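Local structure of beta-galactosidase (Marinomonas sp. ef1, 6Y2K) at residues A[389-394]-A[638-643]. The protein hydrolyses terminal non-reducing beta-D-galactose residues from beta-D-galactosides as a cold-active, hexameric glycoside hydrolase of family GH42. Sequence-based numbering, arbitrary orientation.
Sequences VKVLAE and LVIGSM
A classic beta bulge on the edge strand of the C-terminal antiparallel sheet meets helix 377-395, which comes after the last strand of the TIM barrel, with Val-639 and Ile-640 of the strand touching Val-391 and Leu-392 of the helix. In a regular strand consecutive side chains alternate between the two faces; here the bulge, in which Val-639 and Ile-640 both face Ile-652 and Val-639 has the helix-like psi of -51°, turns both CB atoms toward the helix. The side-chain contacts are apolar. Their closest point lies between Val-391 CG1 and Ile-640 CD1, 3.6 Å apart, and the same CD1 reaches Val-391 CB at 3.9 Å, so the end of the isoleucine rests against one branch and the root of the valine while the two side chains cross at a slant. With CG1 of Ile-640 anti to its carbonyl carbon (chi1 -57°), this longer branch extends to the helix. Val-639 works differently: its CG1, anti to the backbone N, lies over the helix backbone at 4.2 Å from Leu-392 CA, and is about as close to Leu-392 CD2, at 4.3 Å. Leu-392 and Val-639 also have the nearest CA atoms, 6.6 Å apart, and the axes of the short helical and strand segments run roughly antiparallel, at 147°. The interface is small, burying 167 Å² in all; Val-391 is exposed, whereas Leu-392 and Ile-640 are buried. Leu-392 also touches Trp-339 of helix 333-343 and Met-1, whereas Ile-640 touches Arg-335 of that helix and Ile-652 of strand 649-655, joining the small sheet to helices 333-343 and 377-395.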
loop_
_atom_site.group_PDB
_atom_site.type_symbol
_atom_site.label_atom_id
_atom_site.label_comp_id
_atom_site.label_asym_id
_atom_site.label_seq_id
_atom_site.Cartn_x
_atom_site.Cartn_y
_atom_site.Cartn_z
ATOM N N VAL A 389 9.866 47.397 -10.559
ATOM C CA VAL A 389 8.727 48.325 -10.393
ATOM C C VAL A 389 8.945 49.612 -11.218
ATOM O O VAL A 389 7.984 50.169 -11.725
ATOM C CB VAL A 389 8.247 48.626 -8.928
ATOM C CG1 VAL A 389 8.555 47.505 -7.933
ATOM C CG2 VAL A 389 8.689 49.988 -8.425
ATOM N N LYS A 390 10.191 50.063 -11.361
ATOM C CA LYS A 390 10.493 51.206 -12.242
ATOM C C LYS A 390 10.164 50.888 -13.703
ATOM O O LYS A 390 9.545 51.704 -14.381
ATOM C CB LYS A 390 11.949 51.647 -12.109
ATOM C CG LYS A 390 12.258 52.308 -10.776
ATOM C CD LYS A 390 13.733 52.633 -10.670
ATOM C CE LYS A 390 14.076 53.236 -9.318
ATOM N NZ LYS A 390 15.540 53.129 -9.057
ATOM N N VAL A 391 10.540 49.686 -14.152
ATOM C CA VAL A 391 10.198 49.191 -15.502
ATOM C C VAL A 391 8.678 49.161 -15.709
ATOM O O VAL A 391 8.176 49.606 -16.749
ATOM C CB VAL A 391 10.809 47.796 -15.780
ATOM C CG1 VAL A 391 10.303 47.215 -17.097
ATOM C CG2 VAL A 391 12.332 47.862 -15.805
ATOM N N LEU A 392 7.955 48.658 -14.713
ATOM C CA LEU A 392 6.504 48.593 -14.778
ATOM C C LEU A 392 5.903 49.991 -14.874
ATOM O O LEU A 392 5.083 50.245 -15.743
ATOM C CB LEU A 392 5.926 47.884 -13.550
ATOM C CG LEU A 392 4.557 47.179 -13.612
ATOM C CD1 LEU A 392 3.840 47.295 -12.268
ATOM C CD2 LEU A 392 3.631 47.602 -14.743
ATOM N N ALA A 393 6.319 50.882 -13.973
ATOM C CA ALA A 393 5.799 52.245 -13.922
ATOM C C ALA A 393 5.989 52.959 -15.266
ATOM O O ALA A 393 5.053 53.571 -15.779
ATOM C CB ALA A 393 6.467 53.032 -12.798
ATOM N N GLU A 394 7.185 52.842 -15.839
ATOM C CA GLU A 394 7.480 53.455 -17.133
ATOM C C GLU A 394 6.633 52.869 -18.269
ATOM O O GLU A 394 6.137 53.623 -19.108
ATOM C CB GLU A 394 8.967 53.341 -17.480
ATOM C CG GLU A 394 9.309 53.941 -18.840
ATOM C CD GLU A 394 10.783 54.246 -19.028
ATOM O OE1 GLU A 394 11.634 53.448 -18.562
ATOM O OE2 GLU A 394 11.093 55.284 -19.662
ATOM N N LEU A 638 3.173 41.446 -22.522
ATOM C CA LEU A 638 4.154 41.209 -21.471
ATOM C C LEU A 638 4.917 42.471 -21.135
ATOM O O LEU A 638 5.402 43.141 -22.040
ATOM C CB LEU A 638 5.202 40.191 -21.923
ATOM C CG LEU A 638 5.139 38.751 -21.445
ATOM C CD1 LEU A 638 6.321 38.005 -22.060
ATOM C CD2 LEU A 638 5.173 38.652 -19.921
ATOM N N VAL A 639 5.052 42.757 -19.840
ATOM C CA VAL A 639 5.916 43.838 -19.342
ATOM C C VAL A 639 7.122 43.273 -18.577
ATOM O O VAL A 639 8.261 43.642 -18.852
ATOM C CB VAL A 639 5.128 44.818 -18.454
ATOM C CG1 VAL A 639 6.019 45.964 -17.980
ATOM C CG2 VAL A 639 3.913 45.349 -19.211
ATOM N N ILE A 640 6.860 42.389 -17.617
ATOM C CA ILE A 640 7.900 41.745 -16.811
ATOM C C ILE A 640 7.776 40.225 -16.957
ATOM O O ILE A 640 6.662 39.691 -16.969
ATOM C CB ILE A 640 7.751 42.113 -15.308
ATOM C CG1 ILE A 640 7.797 43.636 -15.088
ATOM C CG2 ILE A 640 8.794 41.405 -14.451
ATOM C CD1 ILE A 640 9.147 44.275 -15.315
ATOM N N GLY A 641 8.916 39.540 -17.042
ATOM C CA GLY A 641 8.957 38.071 -17.047
ATOM C C GLY A 641 8.636 37.440 -18.391
ATOM O O GLY A 641 8.964 38.002 -19.440
ATOM N N SER A 642 7.997 36.268 -18.361
ATOM C CA SER A 642 7.679 35.527 -19.584
ATOM C C SER A 642 6.361 34.766 -19.548
ATOM O O SER A 642 5.790 34.495 -18.487
ATOM C CB SER A 642 8.822 34.566 -19.946
ATOM O OG SER A 642 9.353 33.945 -18.792
ATOM N N MET A 643 5.898 34.430 -20.750
ATOM C CA MET A 643 4.725 33.600 -20.957
ATOM C C MET A 643 4.954 32.199 -20.373
ATOM O O MET A 643 4.022 31.580 -19.865
ATOM C CB MET A 643 4.425 33.515 -22.457
ATOM C CG MET A 643 3.083 32.904 -22.816
ATOM S SD MET A 643 2.703 33.100 -24.574
ATOM C CE MET A 643 4.116 32.286 -25.311
#